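PDB 2HEU: sugar ABC transporter, sugar-binding protein from Streptococcus pneumoniae, which probably binds a sugar, as the extracellular solute-binding component of an ABC importer, and delivers it to the membrane transporter. Local coordinates for residues Asn127-Tyr132 / Met253-Ser258; Trp175-Tyr180 / Leu375-Val380; Gln203-Lys208 / Phe395-Lys400. One frame throughout, in Å; residues are numbered along the deposited sequence.

Contact 1 of 3, residues Asn127-Tyr132 / Met253-Ser258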
ATOM      1  N   ASN A 127       3.249  -0.740  -1.989  1.00  9.46           N
ATOM      2  CA  ASN A 127       3.256  -0.896  -0.579  1.00 10.04           C
ATOM      3  C   ASN A 127       2.632  -2.230  -0.132  1.00  9.48           C
ATOM      4  O   ASN A 127       2.086  -2.956  -0.929  1.00  9.27           O
ATOM      5  CB  ASN A 127       2.678   0.351   0.126  1.00 10.38           C
ATOM      6  CG  ASN A 127       1.326   0.725  -0.354  1.00 11.18           C
ATOM      7  OD1 ASN A 127       0.443  -0.102  -0.568  1.00 11.59           O
ATOM      8  ND2 ASN A 127       1.135   1.980  -0.570  1.00 20.60           N
ATOM      9  N   ALA A 128       2.781  -2.500   1.161  1.00  9.17           N
ATOM     10  CA  ALA A 128       2.253  -3.683   1.815  1.00  9.07           C
ATOM     11  C   ALA A 128       1.862  -3.293   3.225  1.00  8.66           C
ATOM     12  O   ALA A 128       2.144  -2.161   3.672  1.00  9.07           O
ATOM     13  CB  ALA A 128       3.224  -4.824   1.758  1.00  9.85           C
ATOM     14  N   TYR A 129       1.265  -4.220   3.948  1.00  8.29           N
ATOM     15  CA  TYR A 129       0.808  -3.958   5.311  1.00  7.93           C
ATOM     16  C   TYR A 129       0.954  -5.169   6.161  1.00  8.06           C
ATOM     17  O   TYR A 129       0.734  -6.314   5.726  1.00  9.59           O
ATOM     18  CB  TYR A 129      -0.677  -3.533   5.255  1.00  9.12           C
ATOM     19  CG  TYR A 129      -1.226  -3.039   6.579  1.00  8.59           C
ATOM     20  CD1 TYR A 129      -1.320  -1.682   6.838  1.00  8.51           C
ATOM     21  CD2 TYR A 129      -1.633  -3.911   7.562  1.00  8.77           C
ATOM     22  CE1 TYR A 129      -1.813  -1.190   8.088  1.00  8.35           C
ATOM     23  CE2 TYR A 129      -2.133  -3.494   8.766  1.00  8.02           C
ATOM     24  CZ  TYR A 129      -2.241  -2.117   9.042  1.00  7.60           C
ATOM     25  OH  TYR A 129      -2.784  -1.729  10.218  1.00  8.36           O
ATOM     26  N   GLY A 130       1.304  -4.988   7.406  1.00  7.67           N
ATOM     27  CA  GLY A 130       1.372  -6.115   8.339  1.00  8.74           C
ATOM     28  C   GLY A 130       1.726  -5.630   9.741  1.00  8.22           C
ATOM     29  O   GLY A 130       1.414  -4.506  10.117  1.00  8.44           O
ATOM     30  N   ILE A 131       2.387  -6.533  10.492  1.00  7.70           N
ATOM     31  CA  ILE A 131       2.678  -6.251  11.873  1.00  8.14           C
ATOM     32  C   ILE A 131       4.200  -6.129  12.026  1.00  7.86           C
ATOM     33  O   ILE A 131       4.943  -7.069  11.748  1.00  8.81           O
ATOM     34  CB  ILE A 131       2.186  -7.331  12.867  1.00  8.02           C
ATOM     35  CG1 ILE A 131       0.703  -7.690  12.574  1.00  8.28           C
ATOM     36  CG2 ILE A 131       2.379  -6.899  14.258  1.00  8.82           C
ATOM     37  CD1 ILE A 131      -0.279  -6.559  12.752  1.00  8.90           C
ATOM     38  N   TYR A 132       4.660  -4.933  12.445  1.00  8.36           N
ATOM     39  CA  TYR A 132       6.093  -4.786  12.887  1.00  8.24           C
ATOM     40  C   TYR A 132       6.240  -5.392  14.221  1.00  8.31           C
ATOM     41  O   TYR A 132       5.365  -5.267  15.097  1.00  8.51           O
ATOM     42  CB  TYR A 132       6.434  -3.273  12.970  1.00  8.51           C
ATOM     43  CG  TYR A 132       6.498  -2.616  11.618  1.00  8.42           C
ATOM     44  CD1 TYR A 132       7.719  -2.561  10.940  1.00  9.56           C
ATOM     45  CD2 TYR A 132       5.402  -2.103  10.995  1.00  8.78           C
ATOM     46  CE1 TYR A 132       7.818  -1.958   9.695  1.00  8.92           C
ATOM     47  CE2 TYR A 132       5.492  -1.521   9.757  1.00  8.81           C
ATOM     48  CZ  TYR A 132       6.727  -1.452   9.106  1.00  8.42           C
ATOM     49  OH  TYR A 132       6.858  -0.858   7.867  1.00  9.21           O
ATOM     50  N   MET A 253       5.001  -4.581  19.189  1.00  8.16           N
ATOM     51  CA  MET A 253       4.426  -4.665  17.860  1.00  8.28           C
ATOM     52  C   MET A 253       3.677  -3.408  17.516  1.00  8.15           C
ATOM     53  O   MET A 253       3.139  -2.703  18.387  1.00  8.46           O
ATOM     54  CB  MET A 253       3.404  -5.830  17.773  1.00  8.24           C
ATOM     55  CG  MET A 253       4.006  -7.205  17.918  1.00  9.36           C
ATOM     56  SD  MET A 253       2.790  -8.544  17.842  1.00  9.36           S
ATOM     57  CE  MET A 253       2.020  -8.333  19.470  1.00 10.96           C
ATOM     58  N   THR A 254       3.542  -3.142  16.218  1.00  8.03           N
ATOM     59  CA  THR A 254       2.564  -2.148  15.762  1.00  8.23           C
ATOM     60  C   THR A 254       2.091  -2.490  14.405  1.00  7.67           C
ATOM     61  O   THR A 254       2.902  -2.865  13.547  1.00  8.35           O
ATOM     62  CB  THR A 254       3.140  -0.690  15.863  1.00  8.70           C
ATOM     63  OG1 THR A 254       2.069   0.246  15.721  1.00  9.45           O
ATOM     64  CG2 THR A 254       4.226  -0.369  14.894  1.00  9.21           C
ATOM     65  N   PRO A 255       0.783  -2.410  14.114  1.00  8.18           N
ATOM     66  CA  PRO A 255       0.260  -2.714  12.772  1.00  7.98           C
ATOM     67  C   PRO A 255       0.388  -1.510  11.903  1.00  8.45           C
ATOM     68  O   PRO A 255      -0.102  -0.419  12.228  1.00  9.00           O
ATOM     69  CB  PRO A 255      -1.231  -3.043  13.071  1.00  8.74           C
ATOM     70  CG  PRO A 255      -1.554  -2.145  14.265  1.00  9.28           C
ATOM     71  CD  PRO A 255      -0.311  -2.132  15.093  1.00  8.97           C
ATOM     72  N   ASN A 256       1.022  -1.665  10.753  1.00  8.10           N
ATOM     73  CA  ASN A 256       1.134  -0.475   9.857  1.00  8.35           C
ATOM     74  C   ASN A 256       1.642  -0.946   8.469  1.00  8.54           C
ATOM     75  O   ASN A 256       1.895  -2.147   8.233  1.00  8.67           O
ATOM     76  CB  ASN A 256       2.042   0.593  10.490  1.00  8.85           C
ATOM     77  CG  ASN A 256       1.493   1.987  10.267  1.00  9.01           C
ATOM     78  OD1 ASN A 256       1.115   2.690  11.286  1.00 11.96           O
ATOM     79  ND2 ASN A 256       1.377   2.416   9.084  1.00  9.20           N
ATOM     80  N   GLY A 257       1.744   0.033   7.591  1.00  8.62           N
ATOM     81  CA  GLY A 257       2.210  -0.256   6.247  1.00  8.89           C
ATOM     82  C   GLY A 257       3.704  -0.297   6.165  1.00  8.90           C
ATOM     83  O   GLY A 257       4.451   0.122   7.057  1.00  9.45           O
ATOM     84  N   SER A 258       4.175  -0.755   4.989  1.00  9.25           N
ATOM     85  CA  SER A 258       5.606  -0.796   4.667  1.00  9.91           C
ATOM     86  C   SER A 258       6.278   0.551   4.704  1.00  9.70           C
ATOM     87  O   SER A 258       7.488   0.630   4.866  1.00 11.47           O
ATOM     88  CB  SER A 258       5.741  -1.424   3.243  1.00 10.98           C
ATOM     89  OG  SER A 258       4.926  -0.798   2.283  1.00 10.49           O
TER
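Tyr132 and Thr254 face each other as a hydrogen-bonded antiparallel pair, Tyr132 N giving its hydrogen to Thr254 O at 2.9 Å and Thr254 N returning one to Tyr132 O. The same exchange is repeated between Gly130 and Asn256, where Gly130 N to Asn256 O is nearly straight at the hydrogen (175°). Beyond the Gly130 and Asn256 rung, at the non-hydrogen-bonded pair Tyr129 and Gly257, the CA atoms are 4.1 Å apart. Gly257 puts no side chain on the face that Tyr129 occupies, and the tyrosine ring lies close over the Asn256 peptide, its CD1 3.5 Å from Asn256 C and Asn256 O toward its rim. The strands belong to a three-stranded antiparallel sheet of the solute-binding protein fold, in the order 253-257, 129-134, 273-276. Tyr132 uses both parts of its side chain: Thr254 O and Gly257 O lie at the ring's edge, in its plane, and OH donates to Gly257 O at 2.7 Å, a buried bond in which the phenol supplies the hydrogen the carbonyl needs. On the other face, Ile131 CD1 rests on Pro255 CB at 3.7 Å, and its CG2 meets Met253 CB, apolar carbons packed along the face that also carries Pro255. The pairing is looser at Asn127, the one partly exposed residue here, whose amide turns away to Ala291 and Trp361. Past the strand, Ser258 OG, placed between its own backbone N and carbonyl carbon (chi1 52°), accepts from Ala128 N at 3.0 Å, while Ser258 N bonds to Ala128 O.

Contact 2 of 3, residues Trp175-Tyr180 / Leu375-Val380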
ATOM      1  N   TRP A 175      -6.586   5.912  10.313  1.00  8.30           N
ATOM      2  CA  TRP A 175      -6.072   5.331   9.060  1.00  8.69           C
ATOM      3  C   TRP A 175      -5.089   4.230   9.321  1.00  8.09           C
ATOM      4  O   TRP A 175      -4.905   3.336   8.475  1.00  8.38           O
ATOM      5  CB  TRP A 175      -5.444   6.406   8.183  1.00  8.52           C
ATOM      6  CG  TRP A 175      -4.231   7.071   8.738  1.00  9.29           C
ATOM      7  CD1 TRP A 175      -4.139   8.277   9.390  1.00 10.42           C
ATOM      8  CD2 TRP A 175      -2.889   6.593   8.656  1.00  9.86           C
ATOM      9  NE1 TRP A 175      -2.818   8.570   9.684  1.00 10.90           N
ATOM     10  CE2 TRP A 175      -2.056   7.527   9.258  1.00 10.95           C
ATOM     11  CE3 TRP A 175      -2.292   5.441   8.128  1.00 10.93           C
ATOM     12  CZ2 TRP A 175      -0.607   7.381   9.335  1.00 12.79           C
ATOM     13  CZ3 TRP A 175      -0.922   5.282   8.242  1.00 13.71           C
ATOM     14  CH2 TRP A 175      -0.129   6.253   8.843  1.00 13.67           C
ATOM     15  N   THR A 176      -4.356   4.254  10.429  1.00  8.17           N
ATOM     16  CA  THR A 176      -3.366   3.270  10.701  1.00  8.07           C
ATOM     17  C   THR A 176      -3.881   1.819  10.722  1.00  7.66           C
ATOM     18  O   THR A 176      -3.087   0.906  10.521  1.00  8.73           O
ATOM     19  CB  THR A 176      -2.569   3.553  12.023  1.00  9.06           C
ATOM     20  OG1 THR A 176      -3.480   3.491  13.118  1.00  8.88           O
ATOM     21  CG2 THR A 176      -1.822   4.890  11.986  1.00  9.16           C
ATOM     22  N   LEU A 177      -5.161   1.669  11.026  1.00  8.15           N
ATOM     23  CA  LEU A 177      -5.802   0.342  11.082  1.00  8.10           C
ATOM     24  C   LEU A 177      -6.619  -0.026   9.838  1.00  8.10           C
ATOM     25  O   LEU A 177      -7.249  -1.071   9.825  1.00  8.22           O
ATOM     26  CB  LEU A 177      -6.665   0.213  12.351  1.00  7.97           C
ATOM     27  CG  LEU A 177      -5.892   0.267  13.650  1.00  8.60           C
ATOM     28  CD1 LEU A 177      -6.848   0.039  14.808  1.00  9.21           C
ATOM     29  CD2 LEU A 177      -4.721  -0.716  13.677  1.00  9.79           C
ATOM     30  N   ASN A 178      -6.553   0.821   8.803  1.00  8.07           N
ATOM     31  CA  ASN A 178      -7.276   0.443   7.555  1.00  8.28           C
ATOM     32  C   ASN A 178      -6.778  -0.913   7.074  1.00  8.30           C
ATOM     33  O   ASN A 178      -7.592  -1.809   6.797  1.00  8.21           O
ATOM     34  CB  ASN A 178      -6.991   1.561   6.532  1.00  8.76           C
ATOM     35  CG  ASN A 178      -7.752   1.373   5.276  1.00  8.66           C
ATOM     36  OD1 ASN A 178      -7.152   1.802   4.176  1.00 13.81           O
ATOM     37  ND2 ASN A 178      -8.938   0.973   5.283  1.00  7.64           N
ATOM     38  N   GLY A 179      -5.453  -1.109   6.941  1.00  7.87           N
ATOM     39  CA  GLY A 179      -4.988  -2.375   6.476  1.00  8.05           C
ATOM     40  C   GLY A 179      -5.334  -3.527   7.370  1.00  7.34           C
ATOM     41  O   GLY A 179      -5.603  -4.641   6.924  1.00  8.25           O
ATOM     42  N   TYR A 180      -5.357  -3.303   8.695  1.00  7.37           N
ATOM     43  CA  TYR A 180      -5.645  -4.348   9.666  1.00  7.32           C
ATOM     44  C   TYR A 180      -7.059  -4.900   9.423  1.00  7.15           C
ATOM     45  O   TYR A 180      -7.254  -6.110   9.336  1.00  7.37           O
ATOM     46  CB  TYR A 180      -5.469  -3.822  11.069  1.00  7.59           C
ATOM     47  CG  TYR A 180      -5.571  -4.892  12.125  1.00  7.43           C
ATOM     48  CD1 TYR A 180      -4.467  -5.515  12.654  1.00  7.72           C
ATOM     49  CD2 TYR A 180      -6.802  -5.314  12.600  1.00  7.57           C
ATOM     50  CE1 TYR A 180      -4.573  -6.534  13.582  1.00  8.07           C
ATOM     51  CE2 TYR A 180      -6.943  -6.325  13.520  1.00  8.20           C
ATOM     52  CZ  TYR A 180      -5.830  -6.936  14.010  1.00  7.14           C
ATOM     53  OH  TYR A 180      -5.884  -7.966  14.917  1.00  8.47           O
ATOM     54  N   LEU A 375     -14.730   3.731  11.561  1.00  8.15           N
ATOM     55  CA  LEU A 375     -15.497   2.679  12.223  1.00  8.08           C
ATOM     56  C   LEU A 375     -14.566   1.621  12.807  1.00  8.06           C
ATOM     57  O   LEU A 375     -14.877   1.010  13.846  1.00  8.56           O
ATOM     58  CB  LEU A 375     -16.540   2.084  11.301  1.00  8.58           C
ATOM     59  CG  LEU A 375     -16.092   1.263  10.086  1.00  8.58           C
ATOM     60  CD1 LEU A 375     -15.802  -0.199  10.427  1.00  9.50           C
ATOM     61  CD2 LEU A 375     -17.097   1.350   8.936  1.00  9.68           C
ATOM     62  N   THR A 376     -13.413   1.400  12.187  1.00  7.47           N
ATOM     63  CA  THR A 376     -12.462   0.437  12.659  1.00  7.67           C
ATOM     64  C   THR A 376     -11.882   0.869  14.002  1.00  7.83           C
ATOM     65  O   THR A 376     -11.893   0.125  15.000  1.00  8.05           O
ATOM     66  CB  THR A 376     -11.335   0.241  11.637  1.00  7.61           C
ATOM     67  OG1 THR A 376     -11.907  -0.278  10.405  1.00  8.21           O
ATOM     68  CG2 THR A 376     -10.273  -0.726  12.144  1.00  8.54           C
ATOM     69  N   MET A 377     -11.373   2.116  14.052  1.00  8.25           N
ATOM     70  CA  MET A 377     -10.745   2.596  15.288  1.00  8.67           C
ATOM     71  C   MET A 377     -11.817   2.773  16.362  1.00  8.13           C
ATOM     72  O   MET A 377     -11.544   2.538  17.551  1.00  8.67           O
ATOM     73  CB  MET A 377      -9.997   3.886  15.025  1.00  8.69           C
ATOM     74  CG  MET A 377      -9.138   4.342  16.220  1.00  9.49           C
ATOM     75  SD  MET A 377      -7.874   3.170  16.724  1.00  9.34           S
ATOM     76  CE  MET A 377      -6.652   3.438  15.453  1.00  9.62           C
ATOM     77  N   ASN A 378     -13.016   3.203  15.990  1.00  8.37           N
ATOM     78  CA  ASN A 378     -14.071   3.389  17.019  1.00  8.72           C
ATOM     79  C   ASN A 378     -14.428   2.074  17.636  1.00  8.23           C
ATOM     80  O   ASN A 378     -14.787   2.044  18.819  1.00  9.48           O
ATOM     81  CB  ASN A 378     -15.315   4.035  16.402  1.00  9.77           C
ATOM     82  CG  ASN A 378     -15.175   5.502  16.167  1.00 12.05           C
ATOM     83  OD1 ASN A 378     -14.138   6.084  16.464  1.00 16.57           O
ATOM     84  ND2 ASN A 378     -16.133   6.150  15.520  1.00 13.82           N
ATOM     85  N   TYR A 379     -14.344   0.965  16.918  1.00  8.04           N
ATOM     86  CA  TYR A 379     -14.544  -0.339  17.534  1.00  7.98           C
ATOM     87  C   TYR A 379     -13.436  -0.655  18.523  1.00  8.06           C
ATOM     88  O   TYR A 379     -13.683  -1.152  19.626  1.00  8.56           O
ATOM     89  CB  TYR A 379     -14.685  -1.461  16.475  1.00  8.46           C
ATOM     90  CG  TYR A 379     -14.927  -2.794  17.138  1.00  8.05           C
ATOM     91  CD1 TYR A 379     -16.168  -3.070  17.698  1.00  8.60           C
ATOM     92  CD2 TYR A 379     -13.943  -3.720  17.279  1.00  8.35           C
ATOM     93  CE1 TYR A 379     -16.398  -4.227  18.414  1.00  8.82           C
ATOM     94  CE2 TYR A 379     -14.130  -4.913  17.965  1.00  8.91           C
ATOM     95  CZ  TYR A 379     -15.387  -5.151  18.561  1.00  8.70           C
ATOM     96  OH  TYR A 379     -15.623  -6.266  19.291  1.00  9.51           O
ATOM     97  N   VAL A 380     -12.185  -0.402  18.159  1.00  8.29           N
ATOM     98  CA  VAL A 380     -11.086  -0.614  19.131  1.00  8.41           C
ATOM     99  C   VAL A 380     -11.361   0.222  20.392  1.00  8.70           C
ATOM    100  O   VAL A 380     -11.160  -0.281  21.497  1.00  9.98           O
ATOM    101  CB  VAL A 380      -9.744  -0.352  18.500  1.00  8.60           C
ATOM    102  CG1 VAL A 380      -8.613  -0.580  19.539  1.00 10.39           C
ATOM    103  CG2 VAL A 380      -9.522  -1.228  17.281  1.00  9.56           C
TER
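This is a small, buried, apolar contact in which the short 3-10 turn leading into helix 178-189 rests against helix 370-382; no hydrogen bond crosses between the two segments. Leu177, at the N-cap position of helix 178-189, carries most of it. The leucine side chain has no polar atom to cap the helix end with and instead drives its branched tip into the neighbouring helix. Its CD1 meets Met377 CE at 3.5 Å, closer than usual for two carbons, so the packing is tight at this point. The two side chains cross at about a right angle. Met377 reaches this place because its chain bends twice, at chi2 (60°) and chi3 (77°), folding the terminal methyl back over the leucine; an unbranched, pliable thioether suits such a fold. The same methyl lies 3.9 Å from Thr176 OG1, a hydroxyl already engaged with Asp173 O. On the helix, one turn further along, Val380 CG2 touches Leu177 CD1 at 3.9 Å, and Thr376 CG2 packs on Leu177 CB at 3.7 Å. Thr376 divides its roles: the methyl faces the leucine, while OG1 bonds to Phe372 O in its own helix and to Asn181 of helix 178-189. Residues 376, 377 and 380 thus present one side of helix 370-382 to Leu177, whose other methyl, CD2, lies against Pro255. Met221 of helix 212-222 also touches Thr376 and Val380. Leu177 therefore lies against positions i, i+1 and i+4 of helix 370-382, a turn entering one helix packed on the side of another, in a helical part of a periplasmic-type binding protein fold.

Contact 3 of 3, residues Gln203-Lys208 / Phe395-Lys400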
ATOM      1  N   GLN A 203     -26.138  -6.674  -0.884  1.00  9.82           N
ATOM      2  CA  GLN A 203     -27.263  -5.818  -0.879  1.00 10.15           C
ATOM      3  C   GLN A 203     -27.142  -4.733   0.161  1.00  9.44           C
ATOM      4  O   GLN A 203     -26.436  -4.886   1.150  1.00  9.40           O
ATOM      5  CB  GLN A 203     -28.551  -6.633  -0.621  1.00 11.04           C
ATOM      6  CG  GLN A 203     -28.906  -7.543  -1.779  1.00 14.60           C
ATOM      7  CD  GLN A 203     -29.447  -6.713  -2.845  1.00 19.46           C
ATOM      8  OE1 GLN A 203     -30.591  -6.242  -2.811  1.00 31.55           O
ATOM      9  NE2 GLN A 203     -28.633  -6.413  -3.710  1.00 18.98           N
ATOM     10  N   PRO A 204     -27.871  -3.642   0.020  1.00  9.90           N
ATOM     11  CA  PRO A 204     -27.998  -2.653   1.120  1.00 10.11           C
ATOM     12  C   PRO A 204     -28.404  -3.395   2.389  1.00  9.90           C
ATOM     13  O   PRO A 204     -29.300  -4.246   2.379  1.00 10.54           O
ATOM     14  CB  PRO A 204     -29.021  -1.673   0.611  1.00 11.00           C
ATOM     15  CG  PRO A 204     -28.918  -1.748  -0.896  1.00 11.71           C
ATOM     16  CD  PRO A 204     -28.710  -3.221  -1.127  1.00 11.28           C
ATOM     17  N   ASN A 205     -27.791  -2.972   3.505  1.00  9.85           N
ATOM     18  CA  ASN A 205     -28.132  -3.464   4.817  1.00 10.20           C
ATOM     19  C   ASN A 205     -27.890  -4.972   4.969  1.00 10.26           C
ATOM     20  O   ASN A 205     -28.370  -5.539   5.944  1.00 12.83           O
ATOM     21  CB  ASN A 205     -29.531  -3.090   5.252  1.00 10.98           C
ATOM     22  CG  ASN A 205     -29.640  -1.571   5.350  1.00 11.32           C
ATOM     23  OD1 ASN A 205     -30.613  -0.929   4.774  1.00 15.13           O
ATOM     24  ND2 ASN A 205     -28.704  -0.972   6.002  1.00 10.46           N
ATOM     25  N   ALA A 206     -27.070  -5.599   4.115  1.00  9.44           N
ATOM     26  CA  ALA A 206     -26.874  -7.022   4.209  1.00 10.81           C
ATOM     27  C   ALA A 206     -25.787  -7.430   5.184  1.00 10.35           C
ATOM     28  O   ALA A 206     -25.655  -8.618   5.453  1.00 16.51           O
ATOM     29  CB  ALA A 206     -26.557  -7.658   2.867  1.00 13.48           C
ATOM     30  N   ILE A 207     -25.056  -6.523   5.724  1.00  9.60           N
ATOM     31  CA  ILE A 207     -24.025  -6.879   6.694  1.00  9.99           C
ATOM     32  C   ILE A 207     -24.713  -7.020   8.045  1.00  9.57           C
ATOM     33  O   ILE A 207     -25.326  -6.047   8.510  1.00 10.40           O
ATOM     34  CB  ILE A 207     -22.890  -5.818   6.736  1.00  9.84           C
ATOM     35  CG1 ILE A 207     -22.254  -5.667   5.333  1.00 10.23           C
ATOM     36  CG2 ILE A 207     -21.870  -6.099   7.837  1.00 11.19           C
ATOM     37  CD1 ILE A 207     -21.449  -4.397   5.156  1.00 11.76           C
ATOM     38  N   LYS A 208     -24.674  -8.195   8.656  1.00  9.98           N
ATOM     39  CA  LYS A 208     -25.364  -8.450   9.922  0.50  9.35           C
ATOM     40  C   LYS A 208     -24.423  -9.008  10.940  1.00  9.16           C
ATOM     41  O   LYS A 208     -23.523  -9.787  10.661  1.00  9.50           O
ATOM     42  CB  LYS A 208     -26.506  -9.429   9.696  0.50 10.99           C
ATOM     43  CG  LYS A 208     -27.657  -8.792   8.962  0.50 10.73           C
ATOM     44  CD  LYS A 208     -28.672  -9.798   8.455  0.50 14.10           C
ATOM     45  CE  LYS A 208     -29.218 -10.702   9.374  0.50 20.48           C
ATOM     46  NZ  LYS A 208     -30.308 -11.447   8.708  0.50 26.46           N
ATOM     47  N   PHE A 395     -21.796   3.137   5.817  1.00  8.40           N
ATOM     48  CA  PHE A 395     -20.705   3.487   4.886  1.00  8.54           C
ATOM     49  C   PHE A 395     -20.893   2.876   3.520  1.00  8.28           C
ATOM     50  O   PHE A 395     -20.685   3.542   2.513  1.00  8.78           O
ATOM     51  CB  PHE A 395     -19.385   3.001   5.531  1.00  8.35           C
ATOM     52  CG  PHE A 395     -18.179   3.160   4.655  1.00  8.58           C
ATOM     53  CD1 PHE A 395     -17.793   4.401   4.198  1.00  9.80           C
ATOM     54  CD2 PHE A 395     -17.430   2.051   4.284  1.00  8.73           C
ATOM     55  CE1 PHE A 395     -16.647   4.538   3.406  1.00 10.02           C
ATOM     56  CE2 PHE A 395     -16.315   2.195   3.500  1.00  9.72           C
ATOM     57  CZ  PHE A 395     -15.910   3.406   3.068  1.00  9.64           C
ATOM     58  N   PHE A 396     -21.295   1.588   3.451  1.00  8.34           N
ATOM     59  CA  PHE A 396     -21.398   0.921   2.164  1.00  8.46           C
ATOM     60  C   PHE A 396     -22.718   1.156   1.497  1.00  8.83           C
ATOM     61  O   PHE A 396     -22.777   1.112   0.229  1.00  9.07           O
ATOM     62  CB  PHE A 396     -21.085  -0.588   2.287  1.00  8.40           C
ATOM     63  CG  PHE A 396     -19.620  -0.861   2.530  1.00  8.08           C
ATOM     64  CD1 PHE A 396     -18.689  -0.576   1.516  1.00  8.74           C
ATOM     65  CD2 PHE A 396     -19.154  -1.349   3.733  1.00  8.70           C
ATOM     66  CE1 PHE A 396     -17.348  -0.772   1.709  1.00  9.26           C
ATOM     67  CE2 PHE A 396     -17.802  -1.559   3.947  1.00  8.81           C
ATOM     68  CZ  PHE A 396     -16.909  -1.250   2.919  1.00  9.36           C
ATOM     69  N   ASN A 397     -23.806   1.408   2.212  1.00  8.45           N
ATOM     70  CA  ASN A 397     -25.112   1.589   1.557  1.00  8.51           C
ATOM     71  C   ASN A 397     -25.064   2.610   0.443  1.00  9.12           C
ATOM     72  O   ASN A 397     -25.671   2.336  -0.622  1.00 10.27           O
ATOM     73  CB  ASN A 397     -26.194   1.939   2.589  1.00  9.27           C
ATOM     74  CG  ASN A 397     -26.664   0.728   3.380  1.00  8.97           C
ATOM     75  OD1 ASN A 397     -26.464  -0.438   3.010  1.00  9.44           O
ATOM     76  ND2 ASN A 397     -27.387   1.034   4.429  1.00  8.95           N
ATOM     77  N   PRO A 398     -24.484   3.791   0.592  1.00  9.45           N
ATOM     78  CA  PRO A 398     -24.533   4.778  -0.510  1.00 10.54           C
ATOM     79  C   PRO A 398     -23.848   4.266  -1.771  1.00 10.16           C
ATOM     80  O   PRO A 398     -24.152   4.731  -2.882  1.00 12.35           O
ATOM     81  CB  PRO A 398     -23.880   6.011   0.063  1.00 10.65           C
ATOM     82  CG  PRO A 398     -24.066   5.857   1.544  1.00 10.98           C
ATOM     83  CD  PRO A 398     -23.884   4.368   1.807  1.00  9.28           C
ATOM     84  N   MET A 399     -22.880   3.368  -1.639  1.00  9.41           N
ATOM     85  CA  MET A 399     -22.133   2.839  -2.779  1.00 10.17           C
ATOM     86  C   MET A 399     -22.998   1.888  -3.558  1.00 10.19           C
ATOM     87  O   MET A 399     -22.649   1.564  -4.727  1.00 12.95           O
ATOM     88  CB  MET A 399     -20.876   2.173  -2.355  1.00  9.57           C
ATOM     89  CG  MET A 399     -20.001   3.043  -1.404  1.00 10.56           C
ATOM     90  SD  MET A 399     -18.407   2.295  -1.172  1.00 10.06           S
ATOM     91  CE  MET A 399     -17.860   3.181   0.320  1.00 11.14           C
ATOM     92  N   LYS A 400     -24.088   1.395  -2.959  1.00 11.59           N
ATOM     93  CA  LYS A 400     -24.949   0.361  -3.447  1.00 12.44           C
ATOM     94  C   LYS A 400     -26.296   0.985  -4.050  1.00 14.79           C
ATOM     95  O   LYS A 400     -27.026   0.222  -4.642  1.00 16.45           O
ATOM     96  CB  LYS A 400     -25.317  -0.612  -2.325  1.00 12.22           C
ATOM     97  CG  LYS A 400     -24.083  -1.325  -1.725  1.00 11.33           C
ATOM     98  CD  LYS A 400     -24.460  -2.209  -0.562  1.00 10.76           C
ATOM     99  CE  LYS A 400     -23.277  -2.998  -0.051  1.00  9.91           C
ATOM    100  NZ  LYS A 400     -23.628  -3.818   1.110  1.00 10.45           N
TER
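Phe396 and Ile207 meet at the inner end of the contact, where Ile207 CD1 approaches Phe396 CD2 at 4.1 Å. The isoleucine's extended branch carries that methyl out to the ring, and both residues also pack on Leu199, so branched aliphatic and aromatic carbons suit this buried spot. Trp366 meets the Phe396 ring edge-to-face. Next along the chain, Asn397 turns to the loop. Its OD1 accepts from Asn205 N at 2.9 Å, the donor tilted slightly from the carbonyl plane. The same oxygen lies 3.3 Å from Pro204 CA. Asparagine fits because its short side chain, with CG anti to the carbonyl carbon (chi1 -77°), holds an acceptor against the backbone of the turn. Lys400 comes last. With its chain fully extended beyond CG, it runs past Pro204, whose CG lies 4.0 Å from Lys400 CB, and brings NZ to Gln203 O at 3.0 Å. That donor stands well above the carbonyl plane, 61° out of it, while Ala206 N reaches the same oxygen from the opposite face. The latter bond closes the type II turn from Gln203 to Ala206, in which Pro204 fits the second position and Asn205 takes the positive phi (62°) of the third. Lysine suits its place because a long methylene chain can lie on the proline while its ammonium travels to backbone oxygen; NZ also bonds to Ser202 OG and Leu199 O. Two carbonyl oxygens and a hydroxyl hold the ammonium here, which implies that the loop is fastened to the C-terminal end of the chain by neutral oxygens, whose dipoles would partly offset the charge of the lysine.

How the contacts relate
From the N terminus, Asn127-Tyr132 comes first, followed by Trp175-Tyr180 and Gln203-Lys208; their partners then follow in the same order, at Met253-Ser258, Leu375-Val380 and Phe395-Lys400. Each contact closes a long loop, and all three loops cross, none lying within another. Contact 1 joins two strands of the small antiparallel sheet. Contact 2 touches it directly, through a probable hydrogen bond of Tyr129 OH with Thr176 O, and so ties the sheet to helix 370-382. Contact 3 is about 19 Å from contact 2 between centres; consecutive helices 370-382 and 385-396 link them, carrying the connection outward to the loop before helix 212-222.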